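Side-chain contacts in leucyl aminopeptidase (Trypanosoma brucei brucei, PDB 5NTD), which probably removes leucine and other amino acids from the N-termini of peptides as a manganese-bound M17 aminopeptidase, and is bound here to the inhibitor bestatin: residues G[65-69]-G[70-74]; G[170-173]-G[174-178]; G[324-328]-G[329-333]; G[344-347]-G[348-352]. All blocks are in the same frame, centred on the assembly; numbering follows the deposited sequence.

Interaction 1 (G[65-69]-G[70-74]); sequences PFYNP and AVAEA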
ATOM      1  N   PRO G  65      -0.215 -60.371  -1.202  1.00 33.12           N
ATOM      2  CA  PRO G  65      -1.503 -60.999  -1.482  1.00 32.93           C
ATOM      3  C   PRO G  65      -2.327 -60.404  -2.617  1.00 36.13           C
ATOM      4  O   PRO G  65      -3.212 -61.067  -3.145  1.00 36.32           O
ATOM      5  CB  PRO G  65      -2.268 -60.856  -0.159  1.00 32.87           C
ATOM      6  CG  PRO G  65      -1.585 -59.768   0.589  1.00 33.34           C
ATOM      7  CD  PRO G  65      -0.150 -59.827   0.158  1.00 33.20           C
ATOM      8  N   PHE G  66      -2.071 -59.155  -2.963  1.00 36.89           N
ATOM      9  CA  PHE G  66      -2.875 -58.442  -3.993  1.00 34.46           C
ATOM     10  C   PHE G  66      -2.173 -58.435  -5.335  1.00 34.88           C
ATOM     11  O   PHE G  66      -2.678 -57.848  -6.280  1.00 36.75           O
ATOM     12  CB  PHE G  66      -3.201 -56.991  -3.540  1.00 33.58           C
ATOM     13  CG  PHE G  66      -1.983 -56.188  -3.189  1.00 33.59           C
ATOM     14  CD1 PHE G  66      -1.228 -55.591  -4.171  1.00 33.72           C
ATOM     15  CD2 PHE G  66      -1.558 -56.097  -1.857  1.00 34.66           C
ATOM     16  CE1 PHE G  66      -0.077 -54.886  -3.848  1.00 36.44           C
ATOM     17  CE2 PHE G  66      -0.404 -55.407  -1.524  1.00 35.99           C
ATOM     18  CZ  PHE G  66       0.338 -54.796  -2.512  1.00 36.77           C
ATOM     19  N   TYR G  67      -0.968 -58.967  -5.390  1.00 33.65           N
ATOM     20  CA  TYR G  67      -0.124 -58.780  -6.577  1.00 35.91           C
ATOM     21  C   TYR G  67      -0.675 -59.607  -7.713  1.00 37.28           C
ATOM     22  O   TYR G  67      -1.098 -60.716  -7.516  1.00 39.77           O
ATOM     23  CB  TYR G  67       1.332 -59.170  -6.320  1.00 38.28           C
ATOM     24  CG  TYR G  67       2.301 -58.745  -7.411  1.00 40.35           C
ATOM     25  CD1 TYR G  67       2.589 -59.565  -8.485  1.00 43.29           C
ATOM     26  CD2 TYR G  67       2.955 -57.514  -7.343  1.00 45.44           C
ATOM     27  CE1 TYR G  67       3.490 -59.167  -9.477  1.00 47.00           C
ATOM     28  CE2 TYR G  67       3.862 -57.108  -8.325  1.00 45.55           C
ATOM     29  CZ  TYR G  67       4.122 -57.942  -9.388  1.00 47.02           C
ATOM     30  OH  TYR G  67       4.995 -57.515 -10.356  1.00 51.09           O
ATOM     31  N   ASN G  68      -0.679 -59.029  -8.894  1.00 37.37           N
ATOM     32  CA  ASN G  68      -1.045 -59.734 -10.115  1.00 35.54           C
ATOM     33  C   ASN G  68      -0.491 -58.949 -11.302  1.00 34.67           C
ATOM     34  O   ASN G  68       0.216 -57.973 -11.100  1.00 38.06           O
ATOM     35  CB  ASN G  68      -2.556 -59.943 -10.184  1.00 37.04           C
ATOM     36  CG  ASN G  68      -3.302 -58.731 -10.704  1.00 39.09           C
ATOM     37  OD1 ASN G  68      -2.751 -57.639 -10.820  1.00 41.10           O
ATOM     38  ND2 ASN G  68      -4.575 -58.921 -11.015  1.00 40.49           N
ATOM     39  N   PRO G  69      -0.791 -59.352 -12.540  1.00 33.60           N
ATOM     40  CA  PRO G  69      -0.121 -58.664 -13.663  1.00 33.89           C
ATOM     41  C   PRO G  69      -0.540 -57.210 -13.889  1.00 35.54           C
ATOM     42  O   PRO G  69       0.238 -56.414 -14.428  1.00 36.69           O
ATOM     43  CB  PRO G  69      -0.540 -59.507 -14.880  1.00 33.83           C
ATOM     44  CG  PRO G  69      -0.803 -60.864 -14.291  1.00 33.25           C
ATOM     45  CD  PRO G  69      -1.431 -60.606 -12.967  1.00 32.16           C
ATOM     46  N   ALA G  70      -1.732 -56.872 -13.440  1.00 33.34           N
ATOM     47  CA  ALA G  70      -2.199 -55.470 -13.494  1.00 34.54           C
ATOM     48  C   ALA G  70      -1.379 -54.572 -12.559  1.00 33.76           C
ATOM     49  O   ALA G  70      -0.952 -53.473 -12.909  1.00 35.86           O
ATOM     50  CB  ALA G  70      -3.678 -55.391 -13.137  1.00 36.17           C
ATOM     51  N   VAL G  71      -1.140 -55.092 -11.375  1.00 32.35           N
ATOM     52  CA  VAL G  71      -0.321 -54.411 -10.379  1.00 32.65           C
ATOM     53  C   VAL G  71       1.115 -54.237 -10.885  1.00 32.42           C
ATOM     54  O   VAL G  71       1.738 -53.197 -10.709  1.00 33.24           O
ATOM     55  CB  VAL G  71      -0.316 -55.152  -9.044  1.00 31.47           C
ATOM     56  CG1 VAL G  71       0.615 -54.448  -8.060  1.00 32.07           C
ATOM     57  CG2 VAL G  71      -1.719 -55.209  -8.468  1.00 31.24           C
ATOM     58  N   ALA G  72       1.610 -55.264 -11.535  1.00 32.39           N
ATOM     59  CA  ALA G  72       2.928 -55.200 -12.174  1.00 32.62           C
ATOM     60  C   ALA G  72       2.947 -54.080 -13.206  1.00 34.10           C
ATOM     61  O   ALA G  72       3.925 -53.324 -13.321  1.00 34.81           O
ATOM     62  CB  ALA G  72       3.289 -56.522 -12.843  1.00 31.67           C
ATOM     63  N   GLU G  73       1.866 -53.974 -13.959  1.00 34.17           N
ATOM     64  CA  GLU G  73       1.762 -52.894 -14.982  1.00 36.25           C
ATOM     65  C   GLU G  73       1.670 -51.505 -14.297  1.00 35.48           C
ATOM     66  O   GLU G  73       2.240 -50.526 -14.783  1.00 34.41           O
ATOM     67  CB  GLU G  73       0.578 -53.113 -15.902  1.00 36.55           C
ATOM     68  CG  GLU G  73       0.493 -52.161 -17.088  1.00 38.46           C
ATOM     69  CD  GLU G  73       1.664 -52.242 -18.045  1.00 40.03           C
ATOM     70  OE1 GLU G  73       2.442 -53.202 -17.930  1.00 46.36           O
ATOM     71  OE2 GLU G  73       1.848 -51.340 -18.900  1.00 38.39           O
ATOM     72  N   ALA G  74       0.973 -51.449 -13.171  1.00 33.13           N
ATOM     73  CA  ALA G  74       0.883 -50.195 -12.399  1.00 33.63           C
ATOM     74  C   ALA G  74       2.267 -49.717 -11.993  1.00 33.63           C
ATOM     75  O   ALA G  74       2.591 -48.536 -12.073  1.00 33.85           O
ATOM     76  CB  ALA G  74       0.020 -50.365 -11.167  1.00 34.48           C
TER
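The ring of F66 meets V71 at its edge, with methyl CG1 near the ring plane and 4.3 Å from CE1. F144 adds an edge-to-face ring contact to F66 from elsewhere in the chain. The Y67 ring runs obliquely past the first turn of helix 69-77. Its CD2 is 3.9 Å from V71 CG1, and its OH end reaches the methyl group of A72, with OH to CB at 3.2 Å. CG of Y67 is anti to the backbone N (chi1 -169°), which carries the ring forward along the helix start. V71 CG1 therefore touches both aromatic residues, while its CG2 turns to the backbone O of F66.

The flat amide of N68 does the polar work. Its CG lies between the backbone N and the carbonyl carbon (chi1 82°), which turns OD1 to the N-H groups of the first turn. OD1 accepts from V71 N at 3.1 Å, an almost straight bond with an N-H...O angle of 167°. OD1 also takes a weak, bent bond from A70 N at 2.9 Å. One side-chain oxygen thus serves two backbone N-H groups at the start of the helix. The regular pattern begins at once: A72 N donates to N68 O at 3.1 Å, and E73 N donates to P69 O at 3.0 Å. The carboxylate of E73 leads off to a salt bridge with R77. V71 and A74 face strands 83-89 and 99-107, so this turn packs on the sheet of the N-terminal domain. The arrangement is an asparagine N-cap, with proline as the first residue of the helix.

Interaction 2 (G[170-173]-G[174-178]); sequences GAAA and AAYNS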
ATOM      1  N   GLY G 170     -22.437 -32.286   9.514  1.00 32.53           N
ATOM      2  CA  GLY G 170     -22.918 -32.624  10.863  1.00 30.95           C
ATOM      3  C   GLY G 170     -21.892 -33.041  11.905  1.00 31.62           C
ATOM      4  O   GLY G 170     -22.215 -33.182  13.080  1.00 30.15           O
ATOM      5  N   ALA G 171     -20.624 -33.094  11.519  1.00 32.65           N
ATOM      6  CA  ALA G 171     -19.532 -33.444  12.471  1.00 31.95           C
ATOM      7  C   ALA G 171     -19.455 -32.539  13.713  1.00 33.38           C
ATOM      8  O   ALA G 171     -19.001 -32.966  14.777  1.00 34.04           O
ATOM      9  CB  ALA G 171     -18.184 -33.465  11.778  1.00 31.95           C
ATOM     10  N   ALA G 172     -19.901 -31.304  13.589  1.00 32.40           N
ATOM     11  CA  ALA G 172     -19.991 -30.411  14.748  1.00 34.45           C
ATOM     12  C   ALA G 172     -20.842 -31.012  15.903  1.00 37.61           C
ATOM     13  O   ALA G 172     -20.595 -30.728  17.073  1.00 41.20           O
ATOM     14  CB  ALA G 172     -20.565 -29.059  14.347  1.00 36.50           C
ATOM     15  N   ALA G 173     -21.844 -31.810  15.541  1.00 35.54           N
ATOM     16  CA  ALA G 173     -22.711 -32.465  16.534  1.00 34.64           C
ATOM     17  C   ALA G 173     -22.042 -33.695  17.122  1.00 37.00           C
ATOM     18  O   ALA G 173     -22.501 -34.230  18.127  1.00 37.90           O
ATOM     19  CB  ALA G 173     -24.045 -32.857  15.936  1.00 34.14           C
ATOM     20  N   ALA G 174     -20.941 -34.119  16.516  1.00 35.19           N
ATOM     21  CA  ALA G 174     -20.130 -35.257  17.020  1.00 32.95           C
ATOM     22  C   ALA G 174     -18.772 -34.809  17.582  1.00 31.66           C
ATOM     23  O   ALA G 174     -17.740 -35.468  17.395  1.00 32.47           O
ATOM     24  CB  ALA G 174     -19.932 -36.273  15.917  1.00 33.34           C
ATOM     25  N   ALA G 175     -18.789 -33.667  18.256  1.00 29.30           N
ATOM     26  CA  ALA G 175     -17.580 -33.068  18.854  1.00 28.53           C
ATOM     27  C   ALA G 175     -16.408 -32.878  17.844  1.00 27.88           C
ATOM     28  O   ALA G 175     -15.235 -32.934  18.187  1.00 26.21           O
ATOM     29  CB  ALA G 175     -17.132 -33.893  20.040  1.00 28.80           C
ATOM     30  N   TYR G 176     -16.778 -32.614  16.592  1.00 29.43           N
ATOM     31  CA  TYR G 176     -15.821 -32.285  15.502  1.00 29.47           C
ATOM     32  C   TYR G 176     -14.849 -33.444  15.224  1.00 31.20           C
ATOM     33  O   TYR G 176     -13.720 -33.240  14.812  1.00 31.16           O
ATOM     34  CB  TYR G 176     -15.068 -31.000  15.799  1.00 28.28           C
ATOM     35  CG  TYR G 176     -15.975 -29.827  15.862  1.00 29.75           C
ATOM     36  CD1 TYR G 176     -16.647 -29.485  17.054  1.00 30.07           C
ATOM     37  CD2 TYR G 176     -16.210 -29.023  14.726  1.00 28.96           C
ATOM     38  CE1 TYR G 176     -17.529 -28.395  17.096  1.00 29.89           C
ATOM     39  CE2 TYR G 176     -17.081 -27.937  14.789  1.00 30.16           C
ATOM     40  CZ  TYR G 176     -17.730 -27.621  15.978  1.00 28.83           C
ATOM     41  OH  TYR G 176     -18.588 -26.531  16.015  1.00 28.21           O
ATOM     42  N   ASN G 177     -15.318 -34.658  15.494  1.00 32.68           N
ATOM     43  CA  ASN G 177     -14.624 -35.889  15.072  1.00 33.15           C
ATOM     44  C   ASN G 177     -15.071 -36.203  13.673  1.00 33.48           C
ATOM     45  O   ASN G 177     -16.233 -36.405  13.438  1.00 33.74           O
ATOM     46  CB  ASN G 177     -14.963 -37.081  15.969  1.00 32.67           C
ATOM     47  CG  ASN G 177     -14.347 -36.962  17.330  1.00 32.84           C
ATOM     48  OD1 ASN G 177     -13.119 -36.858  17.467  1.00 33.51           O
ATOM     49  ND2 ASN G 177     -15.180 -36.939  18.351  1.00 32.43           N
ATOM     50  N   SER G 178     -14.138 -36.238  12.756  1.00 33.21           N
ATOM     51  CA  SER G 178     -14.475 -36.469  11.363  1.00 33.77           C
ATOM     52  C   SER G 178     -15.095 -37.838  11.201  1.00 34.63           C
ATOM     53  O   SER G 178     -14.619 -38.805  11.771  1.00 36.44           O
ATOM     54  CB  SER G 178     -13.234 -36.380  10.474  1.00 32.98           C
ATOM     55  OG  SER G 178     -13.548 -36.667   9.116  1.00 36.46           O
TER
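Y176 lays its ring over A172. The CA of A172 sits above the centre of one face, 3.8 Å from the centroid and 10° off the ring normal, a CH-pi contact. The methyl group of A172 lies toward the phenol end, with CB 3.6 Å from CZ. CG of Y176 is anti to its own carbonyl carbon (chi1 -64°), and this brings the ring back over the short 3-10 segment.

The backbone closes the loop. A171 O accepts from A174 N at 2.8 Å and from Y176 N at 2.9 Å. The two donors come from opposite faces of the carbonyl plane, A174 N well above it and Y176 N tilted from it. The chain then reverses in a type I' turn from A174 to N177. The side chain of N177 adds a weak bond from ND2 to A174 O.

Outside the loop, Y176 OH is hydrogen-bonded to E11. V358 of a neighbouring subunit packs on both A172 and Y176. The ring is therefore held by one face on A172 and by its hydroxyl on E11. A171 O, gripped by two N-H groups from opposite faces, fixes the turn against the 3-10 segment.

Interaction 3 (G[324-328]-G[329-333]); sequences LTAVR and LQQPV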
ATOM      1  N   LEU G 324       3.497 -35.787  25.889  1.00 29.58           N
ATOM      2  CA  LEU G 324       2.552 -36.927  26.052  1.00 29.32           C
ATOM      3  C   LEU G 324       3.187 -38.223  25.584  1.00 31.16           C
ATOM      4  O   LEU G 324       3.073 -39.255  26.249  1.00 32.42           O
ATOM      5  CB  LEU G 324       1.249 -36.737  25.303  1.00 30.07           C
ATOM      6  CG  LEU G 324       0.320 -35.652  25.854  1.00 30.36           C
ATOM      7  CD1 LEU G 324      -0.959 -35.637  25.024  1.00 30.11           C
ATOM      8  CD2 LEU G 324       0.006 -35.857  27.333  1.00 31.63           C
ATOM      9  N   THR G 325       3.889 -38.169  24.460  1.00 30.21           N
ATOM     10  CA  THR G 325       4.537 -39.363  23.949  1.00 29.89           C
ATOM     11  C   THR G 325       5.576 -39.874  24.934  1.00 30.57           C
ATOM     12  O   THR G 325       5.669 -41.073  25.194  1.00 33.22           O
ATOM     13  CB  THR G 325       5.198 -39.108  22.611  1.00 29.56           C
ATOM     14  OG1 THR G 325       4.162 -38.796  21.680  1.00 29.29           O
ATOM     15  CG2 THR G 325       5.936 -40.369  22.122  1.00 29.79           C
ATOM     16  N   ALA G 326       6.372 -38.964  25.468  1.00 30.13           N
ATOM     17  CA  ALA G 326       7.399 -39.323  26.443  1.00 28.98           C
ATOM     18  C   ALA G 326       6.763 -40.011  27.669  1.00 30.51           C
ATOM     19  O   ALA G 326       7.348 -40.965  28.209  1.00 29.59           O
ATOM     20  CB  ALA G 326       8.188 -38.116  26.890  1.00 29.14           C
ATOM     21  N   VAL G 327       5.604 -39.505  28.107  1.00 29.22           N
ATOM     22  CA  VAL G 327       4.914 -40.088  29.278  1.00 29.52           C
ATOM     23  C   VAL G 327       4.360 -41.465  28.920  1.00 30.78           C
ATOM     24  O   VAL G 327       4.562 -42.457  29.625  1.00 31.33           O
ATOM     25  CB  VAL G 327       3.776 -39.221  29.788  1.00 28.84           C
ATOM     26  CG1 VAL G 327       2.984 -39.952  30.871  1.00 28.41           C
ATOM     27  CG2 VAL G 327       4.338 -37.921  30.343  1.00 29.23           C
ATOM     28  N   ARG G 328       3.692 -41.524  27.794  1.00 31.07           N
ATOM     29  CA  ARG G 328       3.079 -42.783  27.354  1.00 31.73           C
ATOM     30  C   ARG G 328       4.109 -43.896  27.089  1.00 34.17           C
ATOM     31  O   ARG G 328       3.855 -45.046  27.435  1.00 36.35           O
ATOM     32  CB  ARG G 328       2.207 -42.596  26.124  1.00 30.07           C
ATOM     33  CG  ARG G 328       0.863 -42.033  26.473  1.00 29.09           C
ATOM     34  CD  ARG G 328       0.097 -41.620  25.238  1.00 29.15           C
ATOM     35  NE  ARG G 328      -1.336 -41.525  25.514  1.00 29.45           N
ATOM     36  CZ  ARG G 328      -2.232 -40.898  24.736  1.00 29.35           C
ATOM     37  NH1 ARG G 328      -1.858 -40.303  23.588  1.00 29.03           N
ATOM     38  NH2 ARG G 328      -3.504 -40.872  25.108  1.00 27.60           N
ATOM     39  N   LEU G 329       5.237 -43.554  26.488  1.00 34.18           N
ATOM     40  CA  LEU G 329       6.326 -44.526  26.240  1.00 34.78           C
ATOM     41  C   LEU G 329       7.349 -44.622  27.358  1.00 35.61           C
ATOM     42  O   LEU G 329       8.283 -45.411  27.273  1.00 34.03           O
ATOM     43  CB  LEU G 329       7.072 -44.202  24.960  1.00 34.85           C
ATOM     44  CG  LEU G 329       6.176 -44.142  23.712  1.00 35.76           C
ATOM     45  CD1 LEU G 329       7.039 -43.950  22.481  1.00 34.72           C
ATOM     46  CD2 LEU G 329       5.310 -45.400  23.588  1.00 37.14           C
ATOM     47  N   GLN G 330       7.132 -43.849  28.412  1.00 35.84           N
ATOM     48  CA  GLN G 330       8.026 -43.841  29.583  1.00 36.11           C
ATOM     49  C   GLN G 330       9.465 -43.673  29.162  1.00 35.15           C
ATOM     50  O   GLN G 330      10.353 -44.408  29.600  1.00 35.13           O
ATOM     51  CB  GLN G 330       7.864 -45.110  30.417  1.00 39.81           C
ATOM     52  CG  GLN G 330       6.476 -45.176  30.998  1.00 46.24           C
ATOM     53  CD  GLN G 330       6.269 -46.402  31.848  1.00 59.33           C
ATOM     54  OE1 GLN G 330       6.687 -47.520  31.489  1.00 61.61           O
ATOM     55  NE2 GLN G 330       5.623 -46.214  33.015  1.00 67.64           N
ATOM     56  N   GLN G 331       9.701 -42.692  28.307  1.00 32.55           N
ATOM     57  CA  GLN G 331      11.071 -42.348  27.918  1.00 30.71           C
ATOM     58  C   GLN G 331      11.828 -41.847  29.157  1.00 29.53           C
ATOM     59  O   GLN G 331      11.226 -41.195  30.019  1.00 29.07           O
ATOM     60  CB  GLN G 331      11.083 -41.289  26.831  1.00 31.51           C
ATOM     61  CG  GLN G 331      10.588 -41.809  25.498  1.00 31.72           C
ATOM     62  CD  GLN G 331      10.661 -40.760  24.401  1.00 31.76           C
ATOM     63  OE1 GLN G 331       9.815 -39.869  24.339  1.00 32.75           O
ATOM     64  NE2 GLN G 331      11.655 -40.872  23.532  1.00 30.28           N
ATOM     65  N   PRO G 332      13.141 -42.157  29.260  1.00 29.50           N
ATOM     66  CA  PRO G 332      13.913 -41.867  30.460  1.00 29.71           C
ATOM     67  C   PRO G 332      14.490 -40.460  30.504  1.00 30.73           C
ATOM     68  O   PRO G 332      15.657 -40.258  30.800  1.00 29.77           O
ATOM     69  CB  PRO G 332      15.025 -42.905  30.423  1.00 29.15           C
ATOM     70  CG  PRO G 332      15.250 -43.160  28.971  1.00 30.35           C
ATOM     71  CD  PRO G 332      13.931 -42.946  28.281  1.00 30.33           C
ATOM     72  N   VAL G 333      13.615 -39.497  30.263  1.00 31.20           N
ATOM     73  CA  VAL G 333      13.965 -38.068  30.305  1.00 29.78           C
ATOM     74  C   VAL G 333      13.087 -37.375  31.289  1.00 28.18           C
ATOM     75  O   VAL G 333      11.876 -37.553  31.306  1.00 29.85           O
ATOM     76  CB  VAL G 333      13.751 -37.372  28.939  1.00 29.97           C
ATOM     77  CG1 VAL G 333      14.362 -35.994  28.969  1.00 30.20           C
ATOM     78  CG2 VAL G 333      14.413 -38.149  27.826  1.00 30.18           C
TER
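A Schellman motif ends helix 314-328, and T325 and A326 meet L329 and Q331 around it. L329 N donates to T325 O at 2.8 Å with an N-H...O angle of 164°. Q330 takes positive phi (50°) and the chain leaves the helix. Q331 N turns back to A326 O at 2.9 Å, the 6→1 bond of the motif, with the donor in the carbonyl plane. Q330 N reaches V327 O at 3.2 Å, the 5→2 bond, from above the carbonyl plane.

T325 and L329 lie side by side and point the same way, with T325 CG2 3.8 Å from L329 CD1. CG2 of T325 is anti to the backbone N (chi1 -64°), which sets it against L329, while OG1 is hydrogen-bonded to S205 OG and C321 O. The extended Q331 chain lies alongside A326, with OE1 3.2 Å from A326 CA and 3.5 Å from CB. Its NE2 donates to T515 O and so links the helix end to helix 511-519.

L329 also packs on D198 and A201 of helix 196-214. P332 centres an inverse gamma turn before strand 334-344. The arrangement is a Schellman C-cap in a helix-to-strand connection of the catalytic domain.

Interaction 4 (G[344-347]-G[348-352]); sequences NAIG and PKSYR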
ATOM      1  N   ASN G 344      -3.748 -13.159  21.508  1.00 30.55           N
ATOM      2  CA  ASN G 344      -3.288 -11.786  21.203  1.00 30.74           C
ATOM      3  C   ASN G 344      -4.438 -11.044  20.563  1.00 31.27           C
ATOM      4  O   ASN G 344      -4.696 -11.121  19.381  1.00 32.38           O
ATOM      5  CB  ASN G 344      -2.086 -11.772  20.303  1.00 29.89           C
ATOM      6  CG  ASN G 344      -1.377 -10.426  20.283  1.00 29.46           C
ATOM      7  OD1 ASN G 344      -1.557  -9.596  21.169  1.00 28.69           O
ATOM      8  ND2 ASN G 344      -0.531 -10.218  19.273  1.00 27.71           N
ATOM      9  N   ALA G 345      -5.179 -10.379  21.420  1.00 33.25           N
ATOM     10  CA  ALA G 345      -6.482  -9.808  21.075  1.00 32.01           C
ATOM     11  C   ALA G 345      -6.380  -8.300  20.955  1.00 29.66           C
ATOM     12  O   ALA G 345      -5.415  -7.673  21.370  1.00 28.64           O
ATOM     13  CB  ALA G 345      -7.543 -10.182  22.124  1.00 31.88           C
ATOM     14  N   ILE G 346      -7.441  -7.738  20.433  1.00 30.11           N
ATOM     15  CA  ILE G 346      -7.513  -6.275  20.262  1.00 31.44           C
ATOM     16  C   ILE G 346      -8.750  -5.766  21.000  1.00 29.87           C
ATOM     17  O   ILE G 346      -9.845  -6.305  20.887  1.00 30.02           O
ATOM     18  CB  ILE G 346      -7.469  -5.812  18.759  1.00 29.31           C
ATOM     19  CG1 ILE G 346      -7.351  -4.285  18.704  1.00 29.51           C
ATOM     20  CG2 ILE G 346      -8.666  -6.301  17.998  1.00 28.19           C
ATOM     21  CD1 ILE G 346      -6.956  -3.748  17.357  1.00 29.06           C
ATOM     22  N   GLY G 347      -8.519  -4.731  21.758  1.00 29.59           N
ATOM     23  CA  GLY G 347      -9.578  -4.127  22.580  1.00 28.89           C
ATOM     24  C   GLY G 347      -9.039  -3.128  23.554  1.00 27.55           C
ATOM     25  O   GLY G 347      -7.861  -2.772  23.507  1.00 29.12           O
ATOM     26  N   PRO G 348      -9.894  -2.631  24.437  1.00 28.90           N
ATOM     27  CA  PRO G 348      -9.519  -1.550  25.371  1.00 29.59           C
ATOM     28  C   PRO G 348      -8.393  -1.921  26.322  1.00 29.81           C
ATOM     29  O   PRO G 348      -7.669  -1.062  26.759  1.00 32.33           O
ATOM     30  CB  PRO G 348     -10.809  -1.315  26.186  1.00 30.41           C
ATOM     31  CG  PRO G 348     -11.906  -1.980  25.480  1.00 29.75           C
ATOM     32  CD  PRO G 348     -11.322  -2.979  24.534  1.00 30.24           C
ATOM     33  N   LYS G 349      -8.277  -3.201  26.645  1.00 30.69           N
ATOM     34  CA  LYS G 349      -7.197  -3.666  27.530  1.00 30.82           C
ATOM     35  C   LYS G 349      -5.928  -4.110  26.803  1.00 30.86           C
ATOM     36  O   LYS G 349      -4.978  -4.569  27.443  1.00 29.54           O
ATOM     37  CB  LYS G 349      -7.687  -4.760  28.443  1.00 33.63           C
ATOM     38  CG  LYS G 349      -8.776  -4.248  29.385  1.00 36.83           C
ATOM     39  CD  LYS G 349      -8.893  -5.009  30.684  1.00 39.61           C
ATOM     40  CE  LYS G 349      -8.988  -6.486  30.496  1.00 41.65           C
ATOM     41  NZ  LYS G 349      -8.731  -7.186  31.793  1.00 44.36           N
ATOM     42  N   SER G 350      -5.877  -3.887  25.494  1.00 29.86           N
ATOM     43  CA  SER G 350      -4.688  -4.242  24.702  1.00 29.51           C
ATOM     44  C   SER G 350      -3.422  -3.623  25.246  1.00 28.16           C
ATOM     45  O   SER G 350      -3.374  -2.428  25.522  1.00 30.70           O
ATOM     46  CB  SER G 350      -4.840  -3.844  23.246  1.00 30.64           C
ATOM     47  OG  SER G 350      -5.593  -4.796  22.518  1.00 30.94           O
ATOM     48  N   TYR G 351      -2.394  -4.433  25.390  1.00 26.10           N
ATOM     49  CA  TYR G 351      -1.075  -3.875  25.586  1.00 27.33           C
ATOM     50  C   TYR G 351      -0.712  -3.062  24.321  1.00 27.83           C
ATOM     51  O   TYR G 351      -1.150  -3.369  23.223  1.00 27.14           O
ATOM     52  CB  TYR G 351      -0.016  -4.926  25.993  1.00 27.94           C
ATOM     53  CG  TYR G 351       0.668  -5.769  24.931  1.00 27.60           C
ATOM     54  CD1 TYR G 351      -0.052  -6.489  23.979  1.00 27.87           C
ATOM     55  CD2 TYR G 351       2.055  -5.894  24.928  1.00 28.60           C
ATOM     56  CE1 TYR G 351       0.599  -7.268  23.027  1.00 27.52           C
ATOM     57  CE2 TYR G 351       2.706  -6.672  23.993  1.00 28.19           C
ATOM     58  CZ  TYR G 351       1.972  -7.352  23.044  1.00 27.41           C
ATOM     59  OH  TYR G 351       2.658  -8.110  22.125  1.00 28.02           O
ATOM     60  N   ARG G 352       0.057  -2.013  24.516  1.00 28.73           N
ATOM     61  CA  ARG G 352       0.216  -0.995  23.488  1.00 29.75           C
ATOM     62  C   ARG G 352       1.593  -0.952  22.863  1.00 30.82           C
ATOM     63  O   ARG G 352       2.568  -1.431  23.432  1.00 32.17           O
ATOM     64  CB  ARG G 352      -0.047   0.390  24.050  1.00 30.24           C
ATOM     65  CG  ARG G 352      -1.380   0.532  24.735  1.00 29.95           C
ATOM     66  CD  ARG G 352      -1.439   1.912  25.344  1.00 30.12           C
ATOM     67  NE  ARG G 352      -2.642   2.084  26.154  1.00 30.24           N
ATOM     68  CZ  ARG G 352      -2.760   1.730  27.433  1.00 29.53           C
ATOM     69  NH1 ARG G 352      -3.894   1.974  28.065  1.00 29.08           N
ATOM     70  NH2 ARG G 352      -1.732   1.187  28.098  1.00 30.72           N
TER
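S350 turns its hydroxyl back onto the backbone of A345 to G347. OG accepts from G347 N at 3.0 Å, with an N-H...O angle of 140°. It also lies 3.1 Å from A345 O, a weak hydrogen bond at most, with G347 O also near the hydroxyl. OG is anti to the carbonyl carbon of S350 (chi1 -81°) and stands beside its backbone N, which puts it inside the bend. The S350 N-H is used as well: it donates to G347 O at 3.0 Å from above the carbonyl plane. This bond closes a type I turn from G347 to S350, with P348 and K349 at its corners.

The second meeting is between N344 and Y351, whose side chains cross at about a right angle. N344 OD1 comes to the edge of the Y351 ring, near its plane and 3.7 Å from CE1. The amide and ring planes are 53° apart. N344 ND2 and Y351 OH find partners outside. N344 ND2 donates to D294 OD1 and to T370 O, and Y351 OH is hydrogen-bonded to the same T370 O.

D294 is a ligand of both manganese sites, and the side chain of N344 lies about 4 Å from a manganese ion. N344 is therefore a second-shell residue that probably helps position D294. At the subunit interface, R352 forms a salt bridge with E343 of a neighbouring subunit, and I346 packs on I346 of that neighbouring subunit. The arrangement is a type I beta turn whose last residue, S350, also bonds back through its hydroxyl, next to the two-manganese site of an M17 aminopeptidase.

The four contacts follow one another along the chain. Interaction 1 packs on the six-stranded sheet of the N-terminal domain, and interaction 2 lies in the loop before strand 183-188 of that sheet. Interactions 3 and 4 belong to the catalytic domain and flank strand 334-344: interaction 3 leads into it and interaction 4 starts at its last residue. Their centres are 38 Å apart. Interactions 1 and 4 are farthest separated, with centres 61 Å apart on opposite sides of the chain's centre. Interactions 2 and 3 come nearest, about 13 Å between closest atoms. None touches another. Interaction 4 alone borders the manganese site; interactions 1, 2 and 4 also meet neighbouring subunits of the hexamer.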